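Local atomic coordinates of uncharacterized protein PA2218 (PDB entry 2HDW), a protein that has no established function but adopts the alpha/beta hydrolase fold and is probably a hydrolase of undetermined substrate. Residues Asn151-Phe155 with Trp181-Asn187; Asp262-Tyr267 with Ser343-Asp349. One frame throughout, in Å; residues are numbered along the deposited sequence.

Contact 1: Asn151-Phe155 with Trp181-Asn187; sequences NTEDF and WGGMALN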
ATOM      1  N   ASN A 151       1.811   3.907  -9.470  1.00  8.17           N
ATOM      2  CA  ASN A 151       1.900   3.381  -8.116  1.00  8.55           C
ATOM      3  C   ASN A 151       2.812   2.160  -8.057  1.00  8.82           C
ATOM      4  O   ASN A 151       3.540   1.964  -7.079  1.00  9.79           O
ATOM      5  CB  ASN A 151       0.497   3.072  -7.577  1.00 10.19           C
ATOM      6  CG  ASN A 151      -0.277   4.343  -7.230  1.00 10.31           C
ATOM      7  OD1 ASN A 151       0.322   5.388  -6.961  1.00 14.61           O
ATOM      8  ND2 ASN A 151      -1.601   4.257  -7.219  1.00  8.77           N
ATOM      9  N   THR A 152       2.790   1.336  -9.100  1.00  6.88           N
ATOM     10  CA  THR A 152       3.679   0.181  -9.116  1.00  7.93           C
ATOM     11  C   THR A 152       5.104   0.742  -9.122  1.00  6.72           C
ATOM     12  O   THR A 152       5.981   0.248  -8.417  1.00  7.49           O
ATOM     13  CB  THR A 152       3.426  -0.699 -10.359  1.00  6.99           C
ATOM     14  OG1 THR A 152       2.150  -1.342 -10.227  1.00  5.57           O
ATOM     15  CG2 THR A 152       4.513  -1.751 -10.507  1.00  9.11           C
ATOM     16  N   GLU A 153       5.321   1.798  -9.902  1.00  6.88           N
ATOM     17  CA  GLU A 153       6.633   2.447  -9.975  1.00  7.54           C
ATOM     18  C   GLU A 153       7.066   3.004  -8.606  1.00  8.43           C
ATOM     19  O   GLU A 153       8.243   2.915  -8.236  1.00  8.91           O
ATOM     20  CB  GLU A 153       6.596   3.570 -11.023  1.00  7.15           C
ATOM     21  CG  GLU A 153       7.736   4.589 -10.948  1.00  7.39           C
ATOM     22  CD  GLU A 153       9.124   3.962 -10.996  1.00 10.42           C
ATOM     23  OE1 GLU A 153       9.301   2.922 -11.664  1.00  5.98           O
ATOM     24  OE2 GLU A 153      10.051   4.527 -10.372  1.00 11.27           O
ATOM     25  N   ASP A 154       6.122   3.557  -7.849  1.00  8.05           N
ATOM     26  CA  ASP A 154       6.437   4.113  -6.527  1.00  8.20           C
ATOM     27  C   ASP A 154       7.160   3.096  -5.649  1.00  7.19           C
ATOM     28  O   ASP A 154       8.097   3.430  -4.928  1.00  7.75           O
ATOM     29  CB  ASP A 154       5.167   4.559  -5.792  1.00  9.59           C
ATOM     30  CG  ASP A 154       4.548   5.816  -6.376  1.00  8.80           C
ATOM     31  OD1 ASP A 154       5.279   6.645  -6.958  1.00  9.35           O
ATOM     32  OD2 ASP A 154       3.319   5.989  -6.226  1.00  7.39           O
ATOM     33  N   PHE A 155       6.717   1.848  -5.705  1.00  8.74           N
ATOM     34  CA  PHE A 155       7.331   0.798  -4.907  1.00  8.14           C
ATOM     35  C   PHE A 155       8.800   0.602  -5.275  1.00  7.61           C
ATOM     36  O   PHE A 155       9.651   0.467  -4.402  1.00  8.60           O
ATOM     37  CB  PHE A 155       6.563  -0.513  -5.093  1.00  9.59           C
ATOM     38  CG  PHE A 155       5.953  -1.041  -3.828  1.00 10.43           C
ATOM     39  CD1 PHE A 155       4.640  -1.507  -3.819  1.00  8.79           C
ATOM     40  CD2 PHE A 155       6.699  -1.101  -2.652  1.00 11.41           C
ATOM     41  CE1 PHE A 155       4.075  -2.027  -2.653  1.00 10.82           C
ATOM     42  CE2 PHE A 155       6.145  -1.620  -1.477  1.00 13.19           C
ATOM     43  CZ  PHE A 155       4.827  -2.086  -1.480  1.00 13.37           C
ATOM     44  N   TRP A 181      -2.276  -1.994  -1.771  1.00  9.96           N
ATOM     45  CA  TRP A 181      -0.902  -2.052  -2.244  1.00  9.46           C
ATOM     46  C   TRP A 181      -0.331  -3.461  -2.241  1.00  9.86           C
ATOM     47  O   TRP A 181       0.819  -3.686  -2.645  1.00  8.29           O
ATOM     48  CB  TRP A 181      -0.028  -1.094  -1.447  1.00  8.87           C
ATOM     49  CG  TRP A 181      -0.199   0.305  -1.945  1.00  9.44           C
ATOM     50  CD1 TRP A 181      -1.283   1.122  -1.757  1.00 10.21           C
ATOM     51  CD2 TRP A 181       0.692   1.012  -2.810  1.00  8.66           C
ATOM     52  NE1 TRP A 181      -1.121   2.298  -2.463  1.00  9.04           N
ATOM     53  CE2 TRP A 181       0.082   2.252  -3.119  1.00  9.02           C
ATOM     54  CE3 TRP A 181       1.947   0.717  -3.361  1.00  7.89           C
ATOM     55  CZ2 TRP A 181       0.684   3.195  -3.956  1.00  8.69           C
ATOM     56  CZ3 TRP A 181       2.548   1.656  -4.194  1.00  7.12           C
ATOM     57  CH2 TRP A 181       1.914   2.881  -4.482  1.00  9.00           C
ATOM     58  N   GLY A 182      -1.142  -4.412  -1.783  1.00  7.10           N
ATOM     59  CA  GLY A 182      -0.718  -5.798  -1.804  1.00  7.52           C
ATOM     60  C   GLY A 182      -0.662  -6.167  -3.281  1.00  6.98           C
ATOM     61  O   GLY A 182       0.237  -6.863  -3.731  1.00  7.75           O
ATOM     62  N   GLY A 183      -1.636  -5.675  -4.044  1.00  8.49           N
ATOM     63  CA  GLY A 183      -1.664  -5.953  -5.468  1.00  9.01           C
ATOM     64  C   GLY A 183      -0.513  -5.254  -6.173  1.00  9.60           C
ATOM     65  O   GLY A 183       0.117  -5.823  -7.064  1.00  9.11           O
ATOM     66  N   MET A 184      -0.235  -4.015  -5.772  1.00 10.64           N
ATOM     67  CA  MET A 184       0.857  -3.250  -6.369  1.00  9.77           C
ATOM     68  C   MET A 184       2.217  -3.876  -6.030  1.00  8.83           C
ATOM     69  O   MET A 184       3.139  -3.842  -6.845  1.00  6.97           O
ATOM     70  CB  MET A 184       0.821  -1.793  -5.888  1.00 10.42           C
ATOM     71  CG  MET A 184       0.396  -0.753  -6.952  1.00  8.07           C
ATOM     72  SD  MET A 184      -1.363  -0.767  -7.439  1.00  1.11           S
ATOM     73  CE  MET A 184      -2.098   0.131  -6.040  1.00 10.00           C
ATOM     74  N   ALA A 185       2.341  -4.441  -4.832  1.00  8.92           N
ATOM     75  CA  ALA A 185       3.596  -5.065  -4.421  1.00  9.65           C
ATOM     76  C   ALA A 185       3.904  -6.270  -5.308  1.00  8.72           C
ATOM     77  O   ALA A 185       5.020  -6.417  -5.797  1.00  9.05           O
ATOM     78  CB  ALA A 185       3.528  -5.497  -2.949  1.00 11.37           C
ATOM     79  N   LEU A 186       2.915  -7.130  -5.520  1.00  7.50           N
ATOM     80  CA  LEU A 186       3.108  -8.307  -6.367  1.00  8.10           C
ATOM     81  C   LEU A 186       3.423  -7.863  -7.789  1.00  6.85           C
ATOM     82  O   LEU A 186       4.253  -8.470  -8.471  1.00  7.65           O
ATOM     83  CB  LEU A 186       1.849  -9.182  -6.363  1.00  7.65           C
ATOM     84  CG  LEU A 186       1.505  -9.820  -5.015  1.00 10.67           C
ATOM     85  CD1 LEU A 186       0.113 -10.438  -5.060  1.00  9.48           C
ATOM     86  CD2 LEU A 186       2.558 -10.868  -4.673  1.00  9.22           C
ATOM     87  N   ASN A 187       2.767  -6.793  -8.227  1.00  7.29           N
ATOM     88  CA  ASN A 187       2.968  -6.260  -9.572  1.00  8.91           C
ATOM     89  C   ASN A 187       4.402  -5.764  -9.738  1.00  7.70           C
ATOM     90  O   ASN A 187       5.037  -6.011 -10.762  1.00  8.90           O
ATOM     91  CB  ASN A 187       2.002  -5.100  -9.834  1.00  6.08           C
ATOM     92  CG  ASN A 187       1.777  -4.849 -11.317  1.00  8.45           C
ATOM     93  OD1 ASN A 187       1.856  -3.709 -11.791  1.00 10.60           O
ATOM     94  ND2 ASN A 187       1.478  -5.910 -12.056  1.00  7.15           N
TER
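The indole of Trp181 directs its six-membered ring at Phe155 in an offset edge-to-face pair, its edge toward the phenyl face, with centroids 5.5 Å apart and planes 64° apart. Trp181 CE3 lies 3.5 Å from Phe155 CD1. The carboxylate of Asp154 also meets the indole at the edge and nearly coplanar with it, OD2 of Asp154 being 3.8 Å from CH2 of Trp181, while Ser133 and Asn75 hold the other oxygen of that carboxylate. On one face of the indole sits the methyl CE of Met184, brought there by a chain that bends at chi2 (71°) and again at chi3. The side chain of Asn151 runs across that of Trp181 at about a right angle, its CB 3.4 Å from Trp181 CH2, and its backbone O comes within 3.1 Å of Trp181 CZ3, a tight fit. Beyond the tryptophan, Ala185 CB packs 3.5 Å from Phe155 CE1. The backbones come nearest at Thr152 and Met184, whose CA atoms are 5.2 Å apart; Thr152 keeps its hydroxyl bonded to Pro148 O within its own helix. Phe130 extends the aromatic packing, meeting both Phe155 and Trp181 edge to face. The axes of segments 151-155 and 181-187 pass 8.7 Å apart and cross at -68°. Helix 180-191 directly follows strand 173-178, the strand-turn-helix in which alpha/beta hydrolases carry the nucleophile elbow, and helix 148-164 packs across its beginning.

Contact 2: Asp262-Tyr267 with Ser343-Asp349; sequences DYHDYY and SHVDLYD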
ATOM      1  N   ASP A 262     -16.346  -0.962   9.519  1.00 10.42           N
ATOM      2  CA  ASP A 262     -15.000  -1.227  10.011  1.00  9.34           C
ATOM      3  C   ASP A 262     -14.033  -0.171   9.484  1.00 10.77           C
ATOM      4  O   ASP A 262     -13.216   0.359  10.238  1.00 10.25           O
ATOM      5  CB  ASP A 262     -14.510  -2.605   9.558  1.00  9.05           C
ATOM      6  CG  ASP A 262     -15.208  -3.745  10.278  1.00 10.64           C
ATOM      7  OD1 ASP A 262     -15.924  -3.491  11.272  1.00 11.18           O
ATOM      8  OD2 ASP A 262     -15.028  -4.902   9.846  1.00 10.59           O
ATOM      9  N   TYR A 263     -14.117   0.117   8.185  1.00  8.92           N
ATOM     10  CA  TYR A 263     -13.240   1.113   7.576  1.00 11.35           C
ATOM     11  C   TYR A 263     -13.414   2.466   8.252  1.00 11.86           C
ATOM     12  O   TYR A 263     -12.440   3.162   8.535  1.00 12.24           O
ATOM     13  CB  TYR A 263     -13.530   1.261   6.080  1.00 10.89           C
ATOM     14  CG  TYR A 263     -12.832   0.254   5.191  1.00 11.52           C
ATOM     15  CD1 TYR A 263     -11.479  -0.041   5.363  1.00 12.79           C
ATOM     16  CD2 TYR A 263     -13.504  -0.352   4.132  1.00 11.44           C
ATOM     17  CE1 TYR A 263     -10.811  -0.915   4.495  1.00 11.68           C
ATOM     18  CE2 TYR A 263     -12.847  -1.224   3.255  1.00 12.03           C
ATOM     19  CZ  TYR A 263     -11.502  -1.499   3.444  1.00 12.12           C
ATOM     20  OH  TYR A 263     -10.849  -2.346   2.574  1.00 11.82           O
ATOM     21  N   HIS A 264     -14.665   2.842   8.496  1.00 11.50           N
ATOM     22  CA  HIS A 264     -14.951   4.107   9.159  1.00 12.35           C
ATOM     23  C   HIS A 264     -14.337   4.126  10.556  1.00 12.08           C
ATOM     24  O   HIS A 264     -13.703   5.101  10.951  1.00 12.50           O
ATOM     25  CB  HIS A 264     -16.463   4.327   9.282  1.00 12.52           C
ATOM     26  CG  HIS A 264     -16.830   5.426  10.230  1.00 14.69           C
ATOM     27  ND1 HIS A 264     -16.760   5.280  11.599  1.00 17.59           N
ATOM     28  CD2 HIS A 264     -17.218   6.703  10.008  1.00 14.76           C
ATOM     29  CE1 HIS A 264     -17.088   6.421  12.180  1.00 15.65           C
ATOM     30  NE2 HIS A 264     -17.371   7.301  11.237  1.00 15.31           N
ATOM     31  N   ASP A 265     -14.528   3.044  11.303  1.00 11.85           N
ATOM     32  CA  ASP A 265     -13.998   2.976  12.660  1.00 13.56           C
ATOM     33  C   ASP A 265     -12.487   3.109  12.709  1.00 12.97           C
ATOM     34  O   ASP A 265     -11.924   3.489  13.731  1.00 12.59           O
ATOM     35  CB  ASP A 265     -14.431   1.679  13.334  1.00 16.43           C
ATOM     36  CG  ASP A 265     -15.920   1.648  13.610  1.00 18.31           C
ATOM     37  OD1 ASP A 265     -16.559   2.719  13.542  1.00 19.13           O
ATOM     38  OD2 ASP A 265     -16.449   0.560  13.897  1.00 21.25           O
ATOM     39  N   TYR A 266     -11.824   2.797  11.604  1.00 13.96           N
ATOM     40  CA  TYR A 266     -10.375   2.920  11.565  1.00 12.73           C
ATOM     41  C   TYR A 266      -9.960   4.299  11.054  1.00 12.80           C
ATOM     42  O   TYR A 266      -9.244   5.046  11.730  1.00 10.79           O
ATOM     43  CB  TYR A 266      -9.764   1.854  10.654  1.00 12.29           C
ATOM     44  CG  TYR A 266      -8.267   2.011  10.505  1.00 11.68           C
ATOM     45  CD1 TYR A 266      -7.400   1.643  11.537  1.00 11.81           C
ATOM     46  CD2 TYR A 266      -7.719   2.591   9.362  1.00 11.53           C
ATOM     47  CE1 TYR A 266      -6.023   1.855  11.435  1.00 10.86           C
ATOM     48  CE2 TYR A 266      -6.348   2.814   9.251  1.00  9.57           C
ATOM     49  CZ  TYR A 266      -5.509   2.444  10.289  1.00 12.53           C
ATOM     50  OH  TYR A 266      -4.158   2.676  10.181  1.00  9.86           O
ATOM     51  N   TYR A 267     -10.429   4.628   9.853  1.00 12.02           N
ATOM     52  CA  TYR A 267     -10.087   5.883   9.192  1.00 12.40           C
ATOM     53  C   TYR A 267     -10.738   7.154   9.726  1.00 11.57           C
ATOM     54  O   TYR A 267     -10.211   8.247   9.522  1.00 11.62           O
ATOM     55  CB  TYR A 267     -10.398   5.778   7.694  1.00 10.98           C
ATOM     56  CG  TYR A 267      -9.465   4.883   6.906  1.00  9.88           C
ATOM     57  CD1 TYR A 267      -8.123   5.225   6.727  1.00  7.54           C
ATOM     58  CD2 TYR A 267      -9.928   3.699   6.323  1.00  9.19           C
ATOM     59  CE1 TYR A 267      -7.261   4.410   5.981  1.00  8.14           C
ATOM     60  CE2 TYR A 267      -9.076   2.877   5.578  1.00 10.63           C
ATOM     61  CZ  TYR A 267      -7.745   3.239   5.412  1.00  9.28           C
ATOM     62  OH  TYR A 267      -6.898   2.424   4.687  1.00  8.47           O
ATOM     63  N   SER A 343     -10.763 -10.020  10.625  1.00 13.85           N
ATOM     64  CA  SER A 343     -11.483  -9.240   9.624  1.00 13.16           C
ATOM     65  C   SER A 343     -10.432  -8.564   8.756  1.00 13.75           C
ATOM     66  O   SER A 343      -9.240  -8.835   8.897  1.00 12.54           O
ATOM     67  CB  SER A 343     -12.328  -8.163  10.294  1.00 14.04           C
ATOM     68  OG  SER A 343     -11.490  -7.163  10.849  1.00 11.68           O
ATOM     69  N   HIS A 344     -10.874  -7.667   7.879  1.00 12.43           N
ATOM     70  CA  HIS A 344      -9.956  -6.947   7.008  1.00 13.48           C
ATOM     71  C   HIS A 344      -9.152  -5.926   7.810  1.00 13.03           C
ATOM     72  O   HIS A 344      -7.915  -5.970   7.836  1.00 12.56           O
ATOM     73  CB  HIS A 344     -10.726  -6.239   5.888  1.00 14.30           C
ATOM     74  CG  HIS A 344      -9.847  -5.495   4.928  1.00 15.02           C
ATOM     75  ND1 HIS A 344      -9.315  -4.256   5.212  1.00 15.73           N
ATOM     76  CD2 HIS A 344      -9.356  -5.845   3.717  1.00 13.01           C
ATOM     77  CE1 HIS A 344      -8.535  -3.875   4.216  1.00 12.61           C
ATOM     78  NE2 HIS A 344      -8.541  -4.823   3.298  1.00 15.63           N
ATOM     79  N   VAL A 345      -9.852  -5.007   8.475  1.00 12.19           N
ATOM     80  CA  VAL A 345      -9.179  -3.979   9.258  1.00 10.80           C
ATOM     81  C   VAL A 345      -8.360  -4.548  10.419  1.00 11.02           C
ATOM     82  O   VAL A 345      -7.479  -3.875  10.941  1.00 12.39           O
ATOM     83  CB  VAL A 345     -10.187  -2.924   9.782  1.00  8.59           C
ATOM     84  CG1 VAL A 345      -9.485  -1.921  10.667  1.00 10.08           C
ATOM     85  CG2 VAL A 345     -10.827  -2.193   8.596  1.00  6.46           C
ATOM     86  N   ASP A 346      -8.629  -5.787  10.815  1.00 10.69           N
ATOM     87  CA  ASP A 346      -7.853  -6.393  11.900  1.00 10.17           C
ATOM     88  C   ASP A 346      -6.367  -6.421  11.563  1.00  8.87           C
ATOM     89  O   ASP A 346      -5.521  -6.250  12.445  1.00  9.56           O
ATOM     90  CB  ASP A 346      -8.288  -7.836  12.170  1.00  8.97           C
ATOM     91  CG  ASP A 346      -9.469  -7.931  13.107  1.00 14.29           C
ATOM     92  OD1 ASP A 346      -9.736  -6.966  13.857  1.00 13.85           O
ATOM     93  OD2 ASP A 346     -10.123  -8.992  13.097  1.00 14.58           O
ATOM     94  N   LEU A 347      -6.045  -6.658  10.294  1.00  9.19           N
ATOM     95  CA  LEU A 347      -4.644  -6.729   9.881  1.00  9.42           C
ATOM     96  C   LEU A 347      -4.026  -5.367   9.592  1.00 10.39           C
ATOM     97  O   LEU A 347      -2.938  -5.276   9.027  1.00  9.89           O
ATOM     98  CB  LEU A 347      -4.485  -7.660   8.665  1.00  8.53           C
ATOM     99  CG  LEU A 347      -4.251  -9.152   8.976  1.00  8.12           C
ATOM    100  CD1 LEU A 347      -5.355  -9.681   9.882  1.00  8.50           C
ATOM    101  CD2 LEU A 347      -4.198  -9.955   7.683  1.00  8.67           C
ATOM    102  N   TYR A 348      -4.728  -4.309   9.984  1.00 12.21           N
ATOM    103  CA  TYR A 348      -4.237  -2.946   9.806  1.00 11.66           C
ATOM    104  C   TYR A 348      -3.390  -2.563  11.020  1.00 12.43           C
ATOM    105  O   TYR A 348      -2.264  -2.074  10.886  1.00 11.97           O
ATOM    106  CB  TYR A 348      -5.411  -1.958   9.713  1.00 13.42           C
ATOM    107  CG  TYR A 348      -5.954  -1.683   8.323  1.00 15.74           C
ATOM    108  CD1 TYR A 348      -5.739  -2.573   7.268  1.00 16.30           C
ATOM    109  CD2 TYR A 348      -6.722  -0.542   8.074  1.00 17.08           C
ATOM    110  CE1 TYR A 348      -6.273  -2.332   5.996  1.00 15.62           C
ATOM    111  CE2 TYR A 348      -7.265  -0.294   6.813  1.00 18.13           C
ATOM    112  CZ  TYR A 348      -7.035  -1.195   5.779  1.00 17.69           C
ATOM    113  OH  TYR A 348      -7.576  -0.960   4.534  1.00 19.00           O
ATOM    114  N   ASP A 349      -3.936  -2.802  12.211  1.00 12.20           N
ATOM    115  CA  ASP A 349      -3.250  -2.413  13.439  1.00 13.10           C
ATOM    116  C   ASP A 349      -3.345  -3.361  14.634  1.00 14.06           C
ATOM    117  O   ASP A 349      -2.816  -3.042  15.699  1.00 14.74           O
ATOM    118  CB  ASP A 349      -3.761  -1.036  13.874  1.00 12.69           C
ATOM    119  CG  ASP A 349      -5.253  -1.043  14.188  1.00 12.83           C
ATOM    120  OD1 ASP A 349      -5.928  -2.031  13.835  1.00 15.19           O
ATOM    121  OD2 ASP A 349      -5.757  -0.066  14.788  1.00 11.67           O
TER
HETATM  122  O   HOH W   1     -12.807  -5.270   8.342  1.00 17.76           O
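Beside the probable active-site region of the alpha/beta hydrolase fold, Tyr266, Tyr267 and Tyr348 form an aromatic cluster. Tyr348 presents its edge to the face of Tyr266, centroids 5.0 Å apart and planes at 75°; Tyr348 CD2 lies over that face, offset toward the rim, 3.5 Å from Tyr266 CD2. Tyr266 can receive it because its CG is anti to the backbone N (chi1 176°), which carries the ring across to the 343-349 segment. At the far end of Tyr348 the hydroxyl takes a weak hydrogen bond from Tyr267 OH and lies 3.2 Å from Tyr263 CE1, near the plane of that ring. Tyr263 points its edge at the face of His344 in an offset edge-to-face pair and bonds through its hydroxyl to Tyr204. His344, in the loop after strand 334-339, occupies the region where this fold commonly carries its catalytic histidine, and Tyr348 touches Cys179, at the probable nucleophile elbow. Val345 packs against the helix with both methyls, its CG2 3.8 Å from Asp262 CB and its CG1 equally close to Tyr266 CB. A capping box starts the short helix: Ser343 N donates to Asp346 OD2 (2.8 Å), and Asp346 N to Ser343 OG (3.2 Å). A water donates to Asp262 OD2 (2.7 Å) and accepts from Val345 N (3.0 Å), joining the Asp262 side chain to the backbone of the turn; Asp262 OD1 bonds to Gln258.

In the fold
Both contacts are buried, but contact 1 lies deeper: its centre lies about 7 Å from the centre of the chain, against about 14 Å for that of contact 2; their centres are about 21 Å apart and their nearest atoms about 8 Å. They share no helix. Contact 1 joins two helices that belong to the central alpha/beta body, whereas contact 2 brings helix 258-267 against the loop and short helix that follow the edge strand 334-339. The former relies on apolar and aromatic packing, with no clear hydrogen bond across it. The latter mixes tyrosine rings and hydroxyls with a water bridge.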